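Local coordinates for protein Tp0751 (Treponema pallidum, PDB 5JK2) that is a lipocalin-like adhesin of the syphilis spirochete that mediates attachment to extracellular matrix components and interactions with host cells, at residues R115-V120 against V133-R138; L46-A51 against F72-A77; I66-F71 against F81-V86; H125-V130 against Q150-H155. The protein carries 1 engineered substitution. One frame throughout, in Å; residues are numbered along the deposited sequence.

Overall arrangement
All four contacts build on the pallilysin beta-barrel domain, a non-canonical lipocalin fold whose eight antiparallel strands close into a barrel; three tie neighbouring strands. Contacts 1 and 4 share strand 127-135, which pairs with 115-122 in the first and with 149-153 in the second, on opposite sides of the chain's centre. Contacts 2 and 3 share strand 69-73; contact 2 brings the 46-51 loop against its end. Contact 1 adds salt bridges to its backbone ladder, whereas contact 4 adds mostly apolar packing. Contact 3 pairs strands, with Leu70 and Phe81 buried on one side and Arg83 and Ile66 packing at the surface, and contact 2 stacks a guanidinium at the surface above buried Leu50 and Phe72.

Contact 1: residues R115-V120 against V133-R138; sequences RRRLEV and VEDVAR
Asp135 OD2 draws three arginines. Arg117 NH2 forms the closest salt bridge to it, at 3.1 Å, while Arg115 NE makes a long salt bridge of 3.6 Å to the same Asp135 OD2, which lies at the edge of the Arg115 guanidinium. Arg138, from the loop beyond the strand, adds a third and long ion pair. Asp135 reaches this spot with CG anti to its own backbone N (chi1 173°), its side chain running beside that of Arg115 and pointing the same way. The carboxylate probably offsets the like charges of Arg115 and Arg138, whose very close approach is doubtful as modelled.

Beneath the charges lies an antiparallel beta hairpin of the lipocalin-like barrel, strands 115-122 and 127-135. Arg117 and Val133 form a hydrogen-bonded pair joined by two bonds: Arg117 N to Val133 O at 2.8 Å, and Val133 N to Arg117 O at 2.9 Å. At the next hydrogen-bonded pair, toward the start of 115-120, Arg115 N binds Asp135 O at 3.2 Å, with the donor above the carbonyl plane, and the return bond is weak.

Arg116 and Glu134, a non-hydrogen-bonded pair, send their side chains to the other face of the sheet. There Arg116 NE forms a salt bridge with Glu134 OE1, modelled so short that its exact length is doubtful. Arg116 also bridges to Glu88 and makes a cation-pi contact with Phe81.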
# COMPACT_ATOMS: atom_id res chain seq x y z
N ARG A 115 11.50 -3.13 10.52
CA ARG A 115 11.12 -2.48 9.28
C ARG A 115 10.24 -3.44 8.49
O ARG A 115 10.00 -4.56 8.93
CB ARG A 115 12.37 -2.09 8.49
CG ARG A 115 13.34 -1.25 9.31
CD ARG A 115 14.15 -0.29 8.46
NE ARG A 115 15.00 -0.98 7.49
CZ ARG A 115 15.85 -0.37 6.68
NH1 ARG A 115 16.59 -1.08 5.84
NH2 ARG A 115 15.97 0.95 6.70
N ARG A 116 9.74 -3.00 7.34
CA ARG A 116 8.83 -3.82 6.55
C ARG A 116 8.86 -3.46 5.07
O ARG A 116 8.66 -2.30 4.70
CB ARG A 116 7.41 -3.68 7.09
CG ARG A 116 6.38 -4.58 6.42
CD ARG A 116 5.07 -4.58 7.18
NE ARG A 116 5.17 -5.31 8.44
CZ ARG A 116 4.28 -5.26 9.42
NH1 ARG A 116 3.19 -4.51 9.29
NH2 ARG A 116 4.46 -5.97 10.52
N ARG A 117 9.12 -4.46 4.23
CA ARG A 117 9.12 -4.28 2.78
C ARG A 117 7.77 -4.63 2.19
O ARG A 117 7.16 -5.62 2.57
CB ARG A 117 10.21 -5.14 2.13
CG ARG A 117 11.61 -4.72 2.53
CD ARG A 117 12.67 -5.43 1.70
NE ARG A 117 13.94 -4.71 1.74
CZ ARG A 117 14.77 -4.70 2.78
NH1 ARG A 117 15.90 -4.01 2.72
NH2 ARG A 117 14.47 -5.38 3.88
N LEU A 118 7.33 -3.82 1.24
CA LEU A 118 6.02 -3.98 0.63
C LEU A 118 6.13 -4.07 -0.89
O LEU A 118 6.99 -3.42 -1.49
CB LEU A 118 5.09 -2.83 1.02
CG LEU A 118 3.77 -3.20 1.69
CD1 LEU A 118 4.02 -3.87 3.03
CD2 LEU A 118 2.89 -1.97 1.87
N GLU A 119 5.26 -4.87 -1.49
CA GLU A 119 5.22 -5.02 -2.94
C GLU A 119 3.80 -4.83 -3.44
O GLU A 119 3.09 -5.80 -3.73
CB GLU A 119 5.76 -6.39 -3.35
CG GLU A 119 7.21 -6.63 -2.97
CD GLU A 119 8.18 -5.76 -3.75
OE1 GLU A 119 7.77 -5.17 -4.78
OE2 GLU A 119 9.35 -5.65 -3.34
N VAL A 120 3.38 -3.57 -3.54
CA VAL A 120 2.03 -3.23 -3.96
C VAL A 120 1.88 -3.28 -5.47
O VAL A 120 2.38 -2.40 -6.18
CB VAL A 120 1.63 -1.83 -3.47
CG1 VAL A 120 0.18 -1.55 -3.82
CG2 VAL A 120 1.86 -1.71 -1.97
N VAL A 133 6.99 -8.28 3.73
CA VAL A 133 8.13 -9.03 4.24
C VAL A 133 8.80 -8.25 5.36
O VAL A 133 9.28 -7.13 5.15
CB VAL A 133 9.16 -9.32 3.14
CG1 VAL A 133 10.42 -9.97 3.72
CG2 VAL A 133 8.55 -10.20 2.07
N GLU A 134 8.86 -8.84 6.55
CA GLU A 134 9.47 -8.18 7.69
C GLU A 134 10.98 -8.14 7.53
O GLU A 134 11.56 -8.86 6.72
CB GLU A 134 9.09 -8.87 9.00
CG GLU A 134 7.78 -8.40 9.62
CD GLU A 134 7.75 -6.91 9.89
OE1 GLU A 134 7.29 -6.16 9.00
OE2 GLU A 134 8.17 -6.48 10.98
N ASP A 135 11.60 -7.28 8.33
CA ASP A 135 13.04 -7.06 8.29
C ASP A 135 13.51 -6.57 9.65
O ASP A 135 13.68 -5.36 9.86
CB ASP A 135 13.39 -6.05 7.19
CG ASP A 135 14.86 -5.65 7.20
OD1 ASP A 135 15.70 -6.48 7.62
OD2 ASP A 135 15.16 -4.51 6.80
N VAL A 136 13.69 -7.49 10.59
CA VAL A 136 14.15 -7.13 11.93
C VAL A 136 15.67 -7.15 12.00
O VAL A 136 16.32 -7.89 11.25
CB VAL A 136 13.57 -8.08 13.00
CG1 VAL A 136 14.30 -9.42 12.96
CG2 VAL A 136 13.67 -7.44 14.39
N ALA A 137 16.24 -6.36 12.91
CA ALA A 137 17.68 -6.15 12.97
C ALA A 137 18.16 -5.63 11.61
O ALA A 137 18.00 -4.44 11.32
CB ALA A 137 18.42 -7.44 13.36
N ARG A 138 18.74 -6.50 10.77
CA ARG A 138 19.12 -6.09 9.42
C ARG A 138 18.99 -7.12 8.28
O ARG A 138 19.21 -6.77 7.12
CB ARG A 138 20.56 -5.57 9.42
CG ARG A 138 20.68 -4.05 9.39
CD ARG A 138 21.52 -3.52 8.21
NE ARG A 138 20.85 -2.79 7.10
CZ ARG A 138 19.66 -3.06 6.54
NH1 ARG A 138 19.20 -2.31 5.53
NH2 ARG A 138 18.91 -4.07 6.96

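Contact 2: residues L46-A51 against F72-A77; sequences LQHLLA and FDREHA
Arg74 lays its guanidinium flat on the imidazole of His48, the two planes only 6° apart and their centres 4.3 Å from each other. The overlap is offset: Arg74 NE sits over the rim of the ring, 3.6 Å from His48 CD2, and the two side chains cross at about a right angle. Arg74 gets there on an extended chain: a trans first torsion (179°) swings it away from the backbone nitrogen, and there is no bend before NE. The same guanidinium face also covers the backbone of the loop, Arg74 NH1 lying 3.4 Å from His48 CA. Nearer the root of the side chain, Arg74 CB rests against the methyl carbon CB of Ala51 at 3.8 Å.

Phe72 belongs to the barrel strand 69-73, and its ring offers one face to Leu50. Leu50 CB lies over that face in a CH-pi contact, 4.3 Å from the Phe72 centroid and 20° off the normal. Beside it, Ala51 CA makes a CA-H...O contact of 3.4 Å with Phe72 O. The rings of Trp54 and Phe72 meet with their planes at about 90°, and Trp54 NE1 is hydrogen-bonded to the carbonyl oxygen of Leu50. The 46-51 loop, which leads from helix 26-39 into strand 52-56, is thereby fitted against the barrel, with Leu50 also packing on Val120 and Phe122.

Because the guanidinium is positive, the stack would probably favour a neutral His48; a protonated imidazole would put two like charges face to face.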
# COMPACT_ATOMS: atom_id res chain seq x y z
N LEU A 46 2.29 7.15 -9.37
CA LEU A 46 1.25 6.13 -9.31
C LEU A 46 0.83 5.98 -7.85
O LEU A 46 -0.25 5.48 -7.53
CB LEU A 46 1.75 4.80 -9.88
CG LEU A 46 1.09 3.50 -9.40
CD1 LEU A 46 -0.36 3.42 -9.85
CD2 LEU A 46 1.88 2.30 -9.89
N GLN A 47 1.71 6.42 -6.95
CA GLN A 47 1.48 6.34 -5.52
C GLN A 47 0.24 7.13 -5.12
O GLN A 47 -0.43 6.80 -4.14
CB GLN A 47 2.70 6.88 -4.75
CG GLN A 47 4.03 6.28 -5.18
CD GLN A 47 5.20 6.81 -4.36
OE1 GLN A 47 5.01 7.55 -3.39
NE2 GLN A 47 6.41 6.42 -4.73
N HIS A 48 -0.06 8.16 -5.90
CA HIS A 48 -1.17 9.05 -5.60
C HIS A 48 -2.48 8.27 -5.55
O HIS A 48 -3.44 8.70 -4.90
CB HIS A 48 -1.24 10.17 -6.64
CG HIS A 48 -1.91 11.41 -6.15
ND1 HIS A 48 -1.86 12.61 -6.83
CD2 HIS A 48 -2.65 11.65 -5.04
CE1 HIS A 48 -2.53 13.53 -6.16
NE2 HIS A 48 -3.03 12.97 -5.07
N LEU A 49 -2.52 7.13 -6.22
CA LEU A 49 -3.69 6.26 -6.20
C LEU A 49 -3.77 5.46 -4.90
O LEU A 49 -4.84 4.99 -4.53
CB LEU A 49 -3.67 5.30 -7.39
CG LEU A 49 -4.03 5.88 -8.76
CD1 LEU A 49 -3.82 4.83 -9.84
CD2 LEU A 49 -5.46 6.39 -8.79
N LEU A 50 -2.64 5.31 -4.21
CA LEU A 50 -2.61 4.51 -2.99
C LEU A 50 -3.14 5.28 -1.79
O LEU A 50 -3.68 4.68 -0.86
CB LEU A 50 -1.19 4.04 -2.70
CG LEU A 50 -0.64 2.98 -3.66
CD1 LEU A 50 0.83 2.73 -3.39
CD2 LEU A 50 -1.43 1.68 -3.53
N ALA A 51 -2.98 6.60 -1.81
CA ALA A 51 -3.42 7.45 -0.72
C ALA A 51 -4.87 7.18 -0.35
O ALA A 51 -5.79 7.54 -1.09
CB ALA A 51 -3.23 8.91 -1.09
N PHE A 72 -2.59 4.24 3.44
CA PHE A 72 -1.38 4.92 2.99
C PHE A 72 -1.53 6.42 3.22
O PHE A 72 -2.23 7.11 2.49
CB PHE A 72 -1.11 4.63 1.51
CG PHE A 72 -0.97 3.16 1.20
CD1 PHE A 72 -2.09 2.35 1.09
CD2 PHE A 72 0.28 2.60 1.01
CE1 PHE A 72 -1.96 1.00 0.81
CE2 PHE A 72 0.41 1.25 0.72
CZ PHE A 72 -0.71 0.46 0.62
N ASP A 73 -0.87 6.92 4.26
CA ASP A 73 -0.96 8.34 4.62
C ASP A 73 0.03 9.16 3.79
O ASP A 73 1.21 9.27 4.13
CB ASP A 73 -0.70 8.52 6.12
CG ASP A 73 -1.08 9.91 6.61
OD1 ASP A 73 -0.71 10.91 5.96
OD2 ASP A 73 -1.77 9.99 7.65
N ARG A 74 -0.48 9.75 2.72
CA ARG A 74 0.35 10.48 1.76
C ARG A 74 1.03 11.69 2.38
O ARG A 74 2.19 11.98 2.08
CB ARG A 74 -0.50 10.92 0.57
CG ARG A 74 0.28 11.71 -0.47
CD ARG A 74 -0.55 11.94 -1.72
NE ARG A 74 0.28 12.02 -2.91
CZ ARG A 74 0.90 10.98 -3.46
NH1 ARG A 74 0.78 9.77 -2.92
NH2 ARG A 74 1.64 11.14 -4.55
N GLU A 75 0.30 12.40 3.23
CA GLU A 75 0.81 13.62 3.84
C GLU A 75 2.04 13.36 4.70
O GLU A 75 3.04 14.07 4.58
CB GLU A 75 -0.28 14.27 4.69
CG GLU A 75 -1.22 15.17 3.89
CD GLU A 75 -0.56 16.45 3.41
OE1 GLU A 75 -1.21 17.21 2.65
OE2 GLU A 75 0.60 16.72 3.80
N HIS A 76 1.96 12.35 5.55
CA HIS A 76 3.05 12.05 6.47
C HIS A 76 3.92 10.91 5.98
O HIS A 76 4.83 10.48 6.69
CB HIS A 76 2.47 11.73 7.85
CG HIS A 76 1.56 12.80 8.37
ND1 HIS A 76 2.02 13.94 8.99
CD2 HIS A 76 0.21 12.90 8.34
CE1 HIS A 76 0.99 14.69 9.33
NE2 HIS A 76 -0.12 14.09 8.95
N ALA A 77 3.66 10.44 4.77
CA ALA A 77 4.42 9.34 4.18
C ALA A 77 4.51 8.17 5.16
O ALA A 77 5.60 7.72 5.51
CB ALA A 77 5.80 9.81 3.77

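Contact 3: residues I66-F71 against F81-V86; sequences IHPLLF and FSRASV
Leu69 and Ser82 grip each other through two backbone hydrogen bonds. Leu69 N donates to Ser82 O at 2.7 Å, lying in the plane of that carbonyl, and Ser82 N returns a bond of 3.1 Å to Leu69 O. This is a hydrogen-bonded antiparallel pair in the hairpin of strands 69-73 and 78-83, part of the lipocalin-like barrel. A water links Leu69 O with Ser82 OG by weak bonds. Just before the pair, Pro68 CA makes a CA-H...O contact with Ser82 O, so that one carbonyl oxygen receives both an N-H and a C-H.

Beyond Ser82, Arg83 reaches across to residues 66-68. Its first torsion (-172°) sets CG opposite the backbone nitrogen and the chain bends at the next bond, placing one guanidinium face over the carbonyl oxygen Ile66 O, 3.1 Å from Arg83 NH1 but at a poor angle for a hydrogen bond. Pro68 CG meets the edge, 3.8 Å from Arg83 NH1. Ile66 CG2 packs along the aliphatic part, 3.9 Å from Arg83 CG. On the buried face, Leu70 CD2 presses obliquely on the ring of Phe81, 3.3 Å from CD2 of that ring.

A type II' turn from Arg83 to Val86 leads into strand 86-98. Phe81 meets Trp147 edge-to-face and Phe90 nearly at right angles, strand 52-56 pairs along the other edge of 69-73, and Pro68 and Leu70 lean on Tyr151 of strand 149-153.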
# COMPACT_ATOMS: atom_id res chain seq x y z
N ILE A 66 -12.08 -11.30 10.04
CA ILE A 66 -11.70 -9.89 10.15
C ILE A 66 -10.70 -9.49 9.07
O ILE A 66 -9.71 -10.19 8.85
CB ILE A 66 -11.10 -9.57 11.54
CG1 ILE A 66 -12.15 -9.80 12.63
CG2 ILE A 66 -10.57 -8.14 11.60
CD1 ILE A 66 -11.59 -9.96 14.03
N HIS A 67 -10.95 -8.36 8.42
CA HIS A 67 -10.16 -7.92 7.28
C HIS A 67 -8.97 -7.07 7.73
O HIS A 67 -9.16 -6.08 8.43
CB HIS A 67 -11.03 -7.13 6.29
CG HIS A 67 -12.30 -7.81 5.91
ND1 HIS A 67 -13.54 -7.38 6.33
CD2 HIS A 67 -12.53 -8.90 5.14
CE1 HIS A 67 -14.48 -8.17 5.84
NE2 HIS A 67 -13.89 -9.10 5.11
N PRO A 68 -7.74 -7.46 7.34
CA PRO A 68 -6.58 -6.58 7.52
C PRO A 68 -6.75 -5.29 6.71
O PRO A 68 -7.28 -5.33 5.60
CB PRO A 68 -5.41 -7.42 6.99
CG PRO A 68 -5.85 -8.82 7.14
CD PRO A 68 -7.33 -8.81 6.89
N LEU A 69 -6.31 -4.17 7.28
CA LEU A 69 -6.48 -2.86 6.64
C LEU A 69 -5.16 -2.16 6.40
O LEU A 69 -4.27 -2.18 7.25
CB LEU A 69 -7.36 -1.95 7.49
CG LEU A 69 -8.64 -2.55 8.08
CD1 LEU A 69 -9.32 -1.53 8.98
CD2 LEU A 69 -9.56 -3.01 6.97
N LEU A 70 -5.04 -1.53 5.23
CA LEU A 70 -3.91 -0.67 4.93
C LEU A 70 -4.39 0.74 4.63
O LEU A 70 -5.27 0.93 3.79
CB LEU A 70 -3.11 -1.20 3.74
CG LEU A 70 -2.36 -2.52 3.91
CD1 LEU A 70 -1.73 -2.93 2.59
CD2 LEU A 70 -1.30 -2.41 5.00
N PHE A 71 -3.82 1.71 5.32
CA PHE A 71 -4.05 3.11 5.00
C PHE A 71 -2.71 3.75 4.66
O PHE A 71 -1.80 3.79 5.49
CB PHE A 71 -4.73 3.86 6.15
CG PHE A 71 -5.21 5.23 5.78
CD1 PHE A 71 -4.31 6.28 5.67
CD2 PHE A 71 -6.55 5.47 5.53
CE1 PHE A 71 -4.74 7.54 5.32
CE2 PHE A 71 -6.98 6.74 5.18
CZ PHE A 71 -6.08 7.77 5.08
N PHE A 81 -0.97 -0.19 9.56
CA PHE A 81 -1.40 -1.57 9.45
C PHE A 81 -2.36 -1.91 10.58
O PHE A 81 -1.99 -1.80 11.75
CB PHE A 81 -0.20 -2.52 9.51
CG PHE A 81 0.81 -2.27 8.44
CD1 PHE A 81 1.70 -1.21 8.54
CD2 PHE A 81 0.90 -3.11 7.34
CE1 PHE A 81 2.64 -0.98 7.56
CE2 PHE A 81 1.84 -2.89 6.36
CZ PHE A 81 2.71 -1.83 6.47
N SER A 82 -3.57 -2.35 10.24
CA SER A 82 -4.60 -2.60 11.23
C SER A 82 -5.33 -3.93 11.03
O SER A 82 -5.64 -4.32 9.91
CB SER A 82 -5.64 -1.48 11.22
OG SER A 82 -5.06 -0.23 11.52
N ARG A 83 -5.59 -4.61 12.14
CA ARG A 83 -6.46 -5.77 12.17
C ARG A 83 -6.98 -5.95 13.59
O ARG A 83 -6.41 -6.70 14.38
CB ARG A 83 -5.73 -7.04 11.71
CG ARG A 83 -6.66 -8.24 11.54
CD ARG A 83 -5.99 -9.56 11.89
NE ARG A 83 -6.96 -10.64 12.08
CZ ARG A 83 -7.42 -11.42 11.11
NH1 ARG A 83 -7.02 -11.26 9.85
NH2 ARG A 83 -8.30 -12.37 11.39
N ALA A 84 -8.06 -5.24 13.91
CA ALA A 84 -8.66 -5.26 15.24
C ALA A 84 -7.66 -4.76 16.30
O ALA A 84 -7.27 -3.60 16.28
CB ALA A 84 -9.16 -6.67 15.58
N SER A 85 -7.26 -5.64 17.21
CA SER A 85 -6.29 -5.28 18.26
C SER A 85 -4.98 -4.82 17.65
O SER A 85 -4.29 -3.96 18.22
CB SER A 85 -6.04 -6.47 19.19
OG SER A 85 -5.64 -7.62 18.46
N VAL A 86 -4.62 -5.40 16.52
CA VAL A 86 -3.42 -5.00 15.80
C VAL A 86 -3.60 -3.61 15.20
O VAL A 86 -4.51 -3.38 14.42
CB VAL A 86 -3.08 -5.99 14.68
CG1 VAL A 86 -1.94 -5.44 13.82
CG2 VAL A 86 -2.73 -7.34 15.25
O HOH W 1 -4.89 0.71 8.22

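Contact 4: residues H125-V130 against Q150-H155; sequences HAVIHV and QYTRYH. Engineered in segment 125-130: Ala126 (natural residue Glu).
Ala126, an engineered residue that is Glu in the natural protein, opens the pairing: its carbonyl oxygen accepts from Arg153 N at 3.2 Å, the donor standing above the carbonyl plane. Thr152 CA brings a C-H to the same Ala126 O at 3.3 Å, and the Ala126 methyl carbon CB lies 4.2 Å from Arg153 CB. The guanidinium of Arg153 turns away, to the carbonyl oxygen of Ala51.

Val127 follows on the opposite face from Ile128, with CG1 trans to the main-chain nitrogen (chi1 -179°), which sets that methyl 3.3 Å from the amide nitrogen Gln150 NE2. Ile128 and Tyr151 then form a hydrogen-bonded pair. Ile128 N meets Tyr151 O at 3.1 Å in a nearly straight bond of 169°, and Tyr151 N donates back to Ile128 O at 3.2 Å, from above the carbonyl plane. Ile128 CG1 is wedged between its own backbone N and carbonyl carbon, and reaches Tyr151 CB at 3.6 Å. His129 lies on the face of Val127, its ring covering the backbone nitrogen of Gln150. Last comes Val130, whose CG2 touches the Tyr151 ring at CD1, 3.4 Å away, approaching obliquely.

Strands 127-135 and 149-153 are neighbours in the antiparallel barrel, and this contact lies next to the seam where 149-153 pairs with 52-56 to close it. Tyr151 joins the two kinds of chemistry: its ring is buried among aliphatic groups, while its hydroxyl is satisfied by Trp147 O and Gln56 NE2, a polar end anchored within an apolar setting.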
# COMPACT_ATOMS: atom_id res chain seq x y z
N HIS A 125 -7.48 0.78 -10.58
CA HIS A 125 -7.29 2.01 -9.83
C HIS A 125 -7.72 1.83 -8.37
O HIS A 125 -7.27 2.56 -7.49
CB HIS A 125 -8.07 3.16 -10.47
CG HIS A 125 -9.52 3.21 -10.10
ND1 HIS A 125 -9.96 3.83 -8.95
CD2 HIS A 125 -10.62 2.73 -10.72
CE1 HIS A 125 -11.28 3.72 -8.87
NE2 HIS A 125 -11.70 3.06 -9.93
N ALA A 126 -8.58 0.84 -8.12
CA ALA A 126 -9.07 0.58 -6.77
C ALA A 126 -8.93 -0.89 -6.40
O ALA A 126 -9.66 -1.40 -5.55
CB ALA A 126 -10.52 1.01 -6.64
N VAL A 127 -7.98 -1.56 -7.05
CA VAL A 127 -7.70 -2.96 -6.79
C VAL A 127 -6.19 -3.21 -6.88
O VAL A 127 -5.57 -2.95 -7.91
CB VAL A 127 -8.43 -3.88 -7.79
CG1 VAL A 127 -8.14 -5.34 -7.49
CG2 VAL A 127 -9.93 -3.62 -7.76
N ILE A 128 -5.62 -3.71 -5.79
CA ILE A 128 -4.19 -4.00 -5.72
C ILE A 128 -3.96 -5.42 -5.20
O ILE A 128 -4.90 -6.12 -4.83
CB ILE A 128 -3.45 -3.00 -4.80
CG1 ILE A 128 -3.98 -3.08 -3.37
CG2 ILE A 128 -3.59 -1.59 -5.33
CD1 ILE A 128 -3.10 -2.41 -2.34
N HIS A 129 -2.69 -5.82 -5.18
CA HIS A 129 -2.29 -7.05 -4.50
C HIS A 129 -0.99 -6.78 -3.75
O HIS A 129 -0.02 -6.30 -4.33
CB HIS A 129 -2.12 -8.20 -5.49
CG HIS A 129 -2.08 -9.55 -4.83
ND1 HIS A 129 -3.11 -10.45 -4.90
CD2 HIS A 129 -1.13 -10.13 -4.06
CE1 HIS A 129 -2.80 -11.54 -4.22
NE2 HIS A 129 -1.60 -11.37 -3.69
N VAL A 130 -0.99 -7.10 -2.46
CA VAL A 130 0.13 -6.76 -1.59
C VAL A 130 0.91 -7.98 -1.14
O VAL A 130 0.34 -9.03 -0.84
CB VAL A 130 -0.36 -6.00 -0.33
CG1 VAL A 130 0.83 -5.56 0.52
CG2 VAL A 130 -1.19 -4.79 -0.72
N GLN A 150 -5.16 -9.67 -1.62
CA GLN A 150 -5.76 -8.67 -2.48
C GLN A 150 -6.45 -7.61 -1.63
O GLN A 150 -7.06 -7.94 -0.61
CB GLN A 150 -6.75 -9.31 -3.44
CG GLN A 150 -7.25 -8.39 -4.53
CD GLN A 150 -8.43 -8.96 -5.29
OE1 GLN A 150 -9.05 -9.94 -4.85
NE2 GLN A 150 -8.75 -8.37 -6.43
N TYR A 151 -6.35 -6.35 -2.04
CA TYR A 151 -7.02 -5.26 -1.35
C TYR A 151 -7.88 -4.47 -2.32
O TYR A 151 -7.66 -4.48 -3.53
CB TYR A 151 -6.01 -4.32 -0.69
CG TYR A 151 -5.31 -4.92 0.50
CD1 TYR A 151 -4.25 -5.80 0.33
CD2 TYR A 151 -5.69 -4.60 1.79
CE1 TYR A 151 -3.60 -6.35 1.42
CE2 TYR A 151 -5.05 -5.14 2.88
CZ TYR A 151 -4.00 -6.02 2.69
OH TYR A 151 -3.36 -6.56 3.78
N THR A 152 -8.87 -3.76 -1.78
CA THR A 152 -9.71 -2.87 -2.56
C THR A 152 -9.89 -1.57 -1.78
O THR A 152 -10.17 -1.60 -0.59
CB THR A 152 -11.09 -3.48 -2.86
OG1 THR A 152 -11.73 -3.85 -1.63
CG2 THR A 152 -10.94 -4.71 -3.74
N ARG A 153 -9.73 -0.45 -2.46
CA ARG A 153 -9.87 0.84 -1.80
C ARG A 153 -11.32 1.09 -1.41
O ARG A 153 -12.24 0.67 -2.12
CB ARG A 153 -9.36 1.97 -2.69
CG ARG A 153 -9.14 3.29 -1.95
CD ARG A 153 -8.66 4.37 -2.89
NE ARG A 153 -8.26 5.59 -2.18
CZ ARG A 153 -9.10 6.55 -1.80
NH1 ARG A 153 -8.64 7.62 -1.17
NH2 ARG A 153 -10.40 6.45 -2.05
N TYR A 154 -11.52 1.76 -0.28
CA TYR A 154 -12.86 2.00 0.22
C TYR A 154 -13.54 3.13 -0.53
O TYR A 154 -12.95 4.18 -0.78
CB TYR A 154 -12.86 2.32 1.72
CG TYR A 154 -14.26 2.56 2.27
CD1 TYR A 154 -15.08 1.51 2.64
CD2 TYR A 154 -14.77 3.85 2.37
CE1 TYR A 154 -16.37 1.73 3.12
CE2 TYR A 154 -16.05 4.08 2.85
CZ TYR A 154 -16.84 3.02 3.22
OH TYR A 154 -18.11 3.27 3.69
N HIS A 155 -14.80 2.90 -0.90
CA HIS A 155 -15.63 3.90 -1.55
C HIS A 155 -17.08 3.74 -1.07
O HIS A 155 -17.54 2.62 -0.86
CB HIS A 155 -15.55 3.79 -3.08
CG HIS A 155 -16.34 4.85 -3.79
ND1 HIS A 155 -17.68 4.73 -4.04
CD2 HIS A 155 -15.97 6.06 -4.28
CE1 HIS A 155 -18.12 5.81 -4.67
NE2 HIS A 155 -17.09 6.63 -4.83